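Long-range contacts in delta-1-pyrroline-5-carboxylate dehydrogenase, mitochondrial (Mus musculus, PDB 4E3X), which catalyses the NAD-dependent oxidation of L-glutamate gamma-semialdehyde to L-glutamate, probably as the second step of proline breakdown in mitochondria: residues K146-Q151 / T237-A241; L180-Q184 / T195-G199. All coordinates share one frame; numbering follows the deposited sequence.

Interaction 1: K146-Q151 / T237-A241; sequences KTMVGQ and TAMLA
Leu-240 and Lys-146 bury the most surface in this contact, and they meet through carbon. The CD2 methyl of Leu-240 lies 3.8 Å from CG of Lys-146, and the two side chains cross at about a right angle; the leucine methyl meets CB and CG of the lysine, not its charged end. That stem is fully extended beyond CG (chi2 179°), which carries NZ along the partner helix to a water 2.8 Å away; the same water donates to Leu-240 O. The ammonium also forms a salt bridge with Glu-142, one turn earlier. Ala-241, the next residue of the helix, turns its methyl toward helix 140-151. Its CB sits 3.4 Å from OG1 of Thr-147 and 3.5 Å from OE1 of Gln-151, a methyl set against two polar groups that are bonded elsewhere: Thr-147 OG1 to Val-143 O and Thr-213, Gln-151 OE1 to a second water. Helix 140-151 thus ends against the start of helix 239-251, whose N-cap position is Ala-238, and strand 230-233 leads into that start from the parallel sheet of the NAD-binding Rossmann-type domain of aldehyde dehydrogenases. The second water joins both backbones and the glutamine: it donates to Lys-146 O and, at 2.7 Å, to Gln-151 OE1, and accepts from Ala-241 N, an amide in the helix's first turn. Gln-151 bends at chi2 (138°), which lays its amide beside Ala-238, with CD 3.5 Å from the alanine CB. NE2 of this amide bonds to Phe-210 O and Thr-213 OG1, next to Asn-211, the probable transition-state stabiliser, whose side chain is about 6 Å from that of Gln-151.

Interaction 2: L180-Q184 / T195-G199; sequences LEGEQ and TVYRG
A type I beta turn, Leu-180 to Glu-183, at the C-terminal end of helix 155-180 packs against strand 191-199, with the Tyr-197 ring of the strand held between Leu-180 of the turn and Thr-195 of its own strand. CG of Leu-180 stands over the middle of one ring face, 3.8 Å from the centroid and only 8° off the ring normal, a CH-pi contact. Having its CG opposite the backbone N (chi1 174°) directs the leucine branch onto the ring. The opposite face is covered by CG2 of Thr-195, offset toward the rim. At the ring edge, Tyr-197 OH donates to Glu-183 O at 2.7 Å; this acceptor lies in the ring plane. A phenylalanine in place of Tyr-197 would probably keep the leucine contact but leave Glu-183 O without this donor and the end of the turn less firmly tied to the strand. Gln-184 adds a two-bond pairing with the backbone of Thr-195. Its OE1 accepts from Thr-195 N at 2.7 Å, and its NE2 gives a nearly straight bond to Thr-195 O, 3.1 Å long with an angle of 176° at the hydrogen. Both bonds lie in the acceptor's carbonyl plane, on a lone pair. The second N-H of NE2 reaches back to Glu-181 O at 2.9 Å, which fixes the amide's rotation with three bonds and ties the loop to itself. A water bridges Glu-181 OE2 and Tyr-197 N. Strand 191-199 pairs antiparallel with strand 542-550, where Thr-542 touches Tyr-197 and Val-546 touches Thr-195; Leu-180 packs on Ile-538 and Leu-539 just ahead of that strand, while His-536 and Pro-535 of the second subunit approach Tyr-197 and Glu-183.

Overall arrangement
The centres of the two contacts are 37 Å apart, with nearest atoms about 25 Å apart, so they do not touch. Along the chain the order is 146-151, 180-184, 195-199, 237-241: both segments of interaction 2 fall between those of interaction 1. Helix 155-180 spans the gap, starting soon after helix 140-151 and ending at the turn of interaction 2. Interaction 1 is buried and joins two helices close to the NAD-binding Ser-208 and to Asn-211, the probable transition-state stabiliser. Interaction 2 is partly buried and includes one strand of the two-stranded arm 191-199/542-550, where the second subunit of the homodimer packs. The same stretch of chain thus runs from the neighbourhood of these residues to the dimer interface.

Interaction 1: K146-Q151 / T237-A241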
ATOM      1  N   LYS B 146     -33.544  -0.948  -9.041  1.00  8.20           N
ATOM      2  CA  LYS B 146     -33.358  -0.621  -7.634  1.00  7.72           C
ATOM      3  C   LYS B 146     -32.440   0.588  -7.462  1.00  7.86           C
ATOM      4  O   LYS B 146     -32.608   1.369  -6.534  1.00  8.16           O
ATOM      5  CB  LYS B 146     -32.833  -1.835  -6.868  1.00  7.81           C
ATOM      6  CG  LYS B 146     -33.899  -2.909  -6.723  1.00  8.04           C
ATOM      7  CD  LYS B 146     -33.416  -4.155  -5.997  1.00  8.11           C
ATOM      8  CE  LYS B 146     -34.572  -5.114  -5.798  1.00  9.22           C
ATOM      9  NZ  LYS B 146     -34.151  -6.377  -5.126  1.00  9.99           N
ATOM     10  N   THR B 147     -31.478   0.736  -8.364  1.00  7.36           N
ATOM     11  CA  THR B 147     -30.588   1.887  -8.348  1.00  7.36           C
ATOM     12  C   THR B 147     -31.335   3.146  -8.827  1.00  8.31           C
ATOM     13  O   THR B 147     -31.164   4.241  -8.282  1.00  9.03           O
ATOM     14  CB  THR B 147     -29.336   1.600  -9.204  1.00  7.71           C
ATOM     15  OG1 THR B 147     -28.647   0.457  -8.666  1.00  8.04           O
ATOM     16  CG2 THR B 147     -28.386   2.782  -9.214  1.00  9.65           C
ATOM     17  N   MET B 148     -32.188   2.994  -9.835  1.00  7.92           N
ATOM     18  CA  MET B 148     -33.010   4.118 -10.290  1.00  7.85           C
ATOM     19  C   MET B 148     -33.960   4.601  -9.206  1.00  7.99           C
ATOM     20  O   MET B 148     -34.011   5.790  -8.885  1.00  9.27           O
ATOM     21  CB  MET B 148     -33.817   3.723 -11.527  1.00  8.57           C
ATOM     22  CG  MET B 148     -32.967   3.471 -12.767  1.00  8.89           C
ATOM     23  SD  MET B 148     -33.942   2.996 -14.208  1.00  9.90           S
ATOM     24  CE  MET B 148     -34.913   4.480 -14.445  1.00 10.13           C
ATOM     25  N   VAL B 149     -34.729   3.676  -8.650  1.00  8.27           N
ATOM     26  CA  VAL B 149     -35.776   4.055  -7.712  1.00  9.49           C
ATOM     27  C   VAL B 149     -35.217   4.456  -6.352  1.00  9.20           C
ATOM     28  O   VAL B 149     -35.718   5.385  -5.721  1.00  9.75           O
ATOM     29  CB  VAL B 149     -36.835   2.938  -7.587  1.00 11.15           C
ATOM     30  CG1 VAL B 149     -37.811   3.219  -6.456  1.00 12.79           C
ATOM     31  CG2 VAL B 149     -37.571   2.769  -8.904  1.00 11.57           C
ATOM     32  N   GLY B 150     -34.164   3.772  -5.917  1.00  8.10           N
ATOM     33  CA  GLY B 150     -33.609   4.033  -4.602  1.00  8.14           C
ATOM     34  C   GLY B 150     -32.579   5.147  -4.561  1.00  8.33           C
ATOM     35  O   GLY B 150     -32.463   5.834  -3.549  1.00  8.25           O
ATOM     36  N   GLN B 151     -31.830   5.333  -5.645  1.00  8.32           N
ATOM     37  CA  GLN B 151     -30.779   6.352  -5.680  1.00  7.81           C
ATOM     38  C   GLN B 151     -31.086   7.500  -6.647  1.00  7.60           C
ATOM     39  O   GLN B 151     -30.342   8.475  -6.699  1.00  7.80           O
ATOM     40  CB  GLN B 151     -29.414   5.729  -5.987  1.00  7.56           C
ATOM     41  CG  GLN B 151     -28.840   4.904  -4.850  1.00  8.07           C
ATOM     42  CD  GLN B 151     -28.201   3.625  -5.349  1.00  7.03           C
ATOM     43  OE1 GLN B 151     -28.858   2.592  -5.450  1.00  7.77           O
ATOM     44  NE2 GLN B 151     -26.921   3.692  -5.685  1.00  8.20           N
ATOM     45  N   THR B 237     -28.626   5.393   1.870  1.00  7.54           N
ATOM     46  CA  THR B 237     -29.363   5.924   0.730  1.00  8.10           C
ATOM     47  C   THR B 237     -29.178   5.091  -0.545  1.00  7.73           C
ATOM     48  O   THR B 237     -29.704   5.450  -1.600  1.00  9.17           O
ATOM     49  CB  THR B 237     -29.025   7.415   0.499  1.00  9.56           C
ATOM     50  OG1 THR B 237     -27.632   7.624   0.724  1.00 13.14           O
ATOM     51  CG2 THR B 237     -29.769   8.288   1.495  1.00 10.63           C
ATOM     52  N   ALA B 238     -28.489   3.952  -0.419  1.00  6.60           N
ATOM     53  CA  ALA B 238     -28.380   2.981  -1.511  1.00  7.07           C
ATOM     54  C   ALA B 238     -28.692   1.570  -1.019  1.00  6.53           C
ATOM     55  O   ALA B 238     -28.240   0.589  -1.609  1.00  7.32           O
ATOM     56  CB  ALA B 238     -26.988   3.017  -2.140  1.00  8.32           C
ATOM     57  N   MET B 239     -29.466   1.465   0.060  1.00  6.96           N
ATOM     58  CA  MET B 239     -29.666   0.166   0.703  1.00  6.29           C
ATOM     59  C   MET B 239     -30.327  -0.885  -0.199  1.00  6.09           C
ATOM     60  O   MET B 239     -29.899  -2.048  -0.227  1.00  6.87           O
ATOM     61  CB  MET B 239     -30.457   0.347   1.996  1.00  8.24           C
ATOM     62  CG  MET B 239     -30.448  -0.863   2.912  1.00  9.63           C
ATOM     63  SD  MET B 239     -28.784  -1.291   3.452  1.00 11.34           S
ATOM     64  CE  MET B 239     -28.208   0.262   4.086  1.00 10.39           C
ATOM     65  N   LEU B 240     -31.381  -0.480  -0.897  1.00  7.08           N
ATOM     66  CA  LEU B 240     -32.148  -1.393  -1.734  1.00  6.96           C
ATOM     67  C   LEU B 240     -31.260  -2.088  -2.776  1.00  6.10           C
ATOM     68  O   LEU B 240     -31.240  -3.319  -2.871  1.00  7.11           O
ATOM     69  CB  LEU B 240     -33.278  -0.620  -2.417  1.00  7.37           C
ATOM     70  CG  LEU B 240     -34.281  -1.435  -3.229  1.00  8.52           C
ATOM     71  CD1 LEU B 240     -35.161  -2.296  -2.322  1.00  9.46           C
ATOM     72  CD2 LEU B 240     -35.129  -0.500  -4.099  1.00  8.69           C
ATOM     73  N   ALA B 241     -30.499  -1.309  -3.542  1.00  6.59           N
ATOM     74  CA  ALA B 241     -29.613  -1.905  -4.531  1.00  7.15           C
ATOM     75  C   ALA B 241     -28.441  -2.651  -3.897  1.00  6.72           C
ATOM     76  O   ALA B 241     -28.004  -3.680  -4.417  1.00  7.69           O
ATOM     77  CB  ALA B 241     -29.105  -0.856  -5.513  1.00  7.28           C
TER
HETATM   78  O   HOH W   1     -31.022   1.675  -4.066  1.00  7.82           O
HETATM   79  O   HOH W   2     -32.934  -5.615  -2.675  1.00 10.45           O

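Interaction 2: L180-Q184 / T195-G199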
ATOM      1  N   LEU B 180      -2.364 -12.937 -10.682  1.00 11.80           N
ATOM      2  CA  LEU B 180      -1.372 -12.528  -9.685  1.00 11.22           C
ATOM      3  C   LEU B 180      -0.615 -13.732  -9.134  1.00 11.27           C
ATOM      4  O   LEU B 180       0.567 -13.641  -8.808  1.00 11.89           O
ATOM      5  CB  LEU B 180      -2.039 -11.769  -8.531  1.00 11.30           C
ATOM      6  CG  LEU B 180      -1.154 -11.385  -7.337  1.00 10.97           C
ATOM      7  CD1 LEU B 180      -0.022 -10.440  -7.754  1.00 11.71           C
ATOM      8  CD2 LEU B 180      -1.994 -10.773  -6.214  1.00 11.19           C
ATOM      9  N   GLU B 181      -1.285 -14.873  -9.043  1.00 12.46           N
ATOM     10  CA  GLU B 181      -0.628 -16.066  -8.515  1.00 14.12           C
ATOM     11  C   GLU B 181       0.509 -16.552  -9.412  1.00 13.57           C
ATOM     12  O   GLU B 181       1.379 -17.303  -8.972  1.00 14.59           O
ATOM     13  CB  GLU B 181      -1.645 -17.169  -8.241  1.00 16.21           C
ATOM     14  CG  GLU B 181      -2.597 -16.795  -7.118  1.00 18.96           C
ATOM     15  CD  GLU B 181      -3.262 -17.991  -6.480  1.00 21.47           C
ATOM     16  OE1 GLU B 181      -3.699 -18.897  -7.223  1.00 21.78           O
ATOM     17  OE2 GLU B 181      -3.351 -18.013  -5.230  1.00 22.32           O
ATOM     18  N   GLY B 182       0.513 -16.102 -10.661  1.00 12.54           N
ATOM     19  CA  GLY B 182       1.611 -16.397 -11.563  1.00 12.39           C
ATOM     20  C   GLY B 182       2.838 -15.520 -11.362  1.00 12.24           C
ATOM     21  O   GLY B 182       3.889 -15.769 -11.953  1.00 13.35           O
ATOM     22  N   GLU B 183       2.706 -14.486 -10.540  1.00 11.41           N
ATOM     23  CA  GLU B 183       3.851 -13.650 -10.195  1.00 11.52           C
ATOM     24  C   GLU B 183       4.645 -14.320  -9.070  1.00  9.79           C
ATOM     25  O   GLU B 183       4.305 -14.223  -7.878  1.00 10.56           O
ATOM     26  CB  GLU B 183       3.418 -12.229  -9.815  1.00 14.82           C
ATOM     27  CG  GLU B 183       4.574 -11.339  -9.359  1.00 19.30           C
ATOM     28  CD  GLU B 183       5.726 -11.298 -10.356  1.00 23.65           C
ATOM     29  OE1 GLU B 183       5.546 -10.728 -11.453  1.00 25.98           O
ATOM     30  OE2 GLU B 183       6.816 -11.833 -10.043  1.00 24.70           O
ATOM     31  N   GLN B 184       5.705 -15.014  -9.473  1.00 10.55           N
ATOM     32  CA  GLN B 184       6.473 -15.868  -8.579  1.00 10.66           C
ATOM     33  C   GLN B 184       7.952 -15.521  -8.632  1.00 10.38           C
ATOM     34  O   GLN B 184       8.451 -15.074  -9.656  1.00 11.37           O
ATOM     35  CB  GLN B 184       6.249 -17.332  -8.958  1.00 10.76           C
ATOM     36  CG  GLN B 184       4.835 -17.807  -8.666  1.00 10.18           C
ATOM     37  CD  GLN B 184       4.547 -17.837  -7.177  1.00  9.96           C
ATOM     38  OE1 GLN B 184       5.443 -18.102  -6.382  1.00 10.28           O
ATOM     39  NE2 GLN B 184       3.302 -17.558  -6.792  1.00 10.40           N
ATOM     40  N   THR B 195       5.584 -17.689  -3.703  1.00  8.18           N
ATOM     41  CA  THR B 195       4.827 -16.678  -2.985  1.00  8.19           C
ATOM     42  C   THR B 195       3.387 -17.125  -2.798  1.00  7.69           C
ATOM     43  O   THR B 195       2.710 -17.490  -3.759  1.00  8.46           O
ATOM     44  CB  THR B 195       4.851 -15.317  -3.712  1.00  8.57           C
ATOM     45  OG1 THR B 195       6.200 -14.835  -3.752  1.00  9.45           O
ATOM     46  CG2 THR B 195       3.982 -14.296  -2.989  1.00  9.55           C
ATOM     47  N   VAL B 196       2.941 -17.100  -1.548  1.00  7.26           N
ATOM     48  CA  VAL B 196       1.563 -17.369  -1.185  1.00  7.27           C
ATOM     49  C   VAL B 196       0.894 -16.019  -0.947  1.00  6.70           C
ATOM     50  O   VAL B 196       1.320 -15.259  -0.073  1.00  7.70           O
ATOM     51  CB  VAL B 196       1.502 -18.195   0.110  1.00  7.37           C
ATOM     52  CG1 VAL B 196       0.059 -18.389   0.548  1.00  8.04           C
ATOM     53  CG2 VAL B 196       2.213 -19.541  -0.051  1.00  8.61           C
ATOM     54  N   TYR B 197      -0.143 -15.714  -1.722  1.00  6.48           N
ATOM     55  CA  TYR B 197      -0.849 -14.445  -1.585  1.00  6.95           C
ATOM     56  C   TYR B 197      -1.931 -14.599  -0.509  1.00  6.79           C
ATOM     57  O   TYR B 197      -3.103 -14.851  -0.808  1.00  8.69           O
ATOM     58  CB  TYR B 197      -1.375 -13.960  -2.949  1.00  8.29           C
ATOM     59  CG  TYR B 197      -0.223 -13.563  -3.849  1.00  8.47           C
ATOM     60  CD1 TYR B 197       0.392 -12.325  -3.707  1.00  9.32           C
ATOM     61  CD2 TYR B 197       0.303 -14.453  -4.791  1.00  9.25           C
ATOM     62  CE1 TYR B 197       1.469 -11.964  -4.495  1.00  9.46           C
ATOM     63  CE2 TYR B 197       1.389 -14.097  -5.581  1.00  9.04           C
ATOM     64  CZ  TYR B 197       1.960 -12.847  -5.434  1.00  8.93           C
ATOM     65  OH  TYR B 197       3.040 -12.487  -6.207  1.00  9.84           O
ATOM     66  N   ARG B 198      -1.514 -14.482   0.753  1.00  6.45           N
ATOM     67  CA  ARG B 198      -2.396 -14.642   1.907  1.00  6.33           C
ATOM     68  C   ARG B 198      -3.379 -13.493   1.974  1.00  5.53           C
ATOM     69  O   ARG B 198      -3.021 -12.351   1.698  1.00  7.12           O
ATOM     70  CB  ARG B 198      -1.594 -14.619   3.216  1.00  6.83           C
ATOM     71  CG  ARG B 198      -0.483 -15.662   3.341  1.00  6.59           C
ATOM     72  CD  ARG B 198       0.271 -15.508   4.670  1.00  7.16           C
ATOM     73  NE  ARG B 198       0.823 -14.165   4.834  1.00  6.77           N
ATOM     74  CZ  ARG B 198       1.724 -13.818   5.751  1.00  6.66           C
ATOM     75  NH1 ARG B 198       2.241 -14.728   6.568  1.00  7.42           N
ATOM     76  NH2 ARG B 198       2.134 -12.556   5.828  1.00  7.50           N
ATOM     77  N   GLY B 199      -4.605 -13.767   2.416  1.00  6.40           N
ATOM     78  CA  GLY B 199      -5.474 -12.682   2.838  1.00  7.49           C
ATOM     79  C   GLY B 199      -4.909 -12.030   4.094  1.00  7.22           C
ATOM     80  O   GLY B 199      -3.999 -12.570   4.721  1.00  8.11           O
TER
HETATM   81  O   HOH W   3      -1.451 -17.775  -3.203  1.00 16.62           O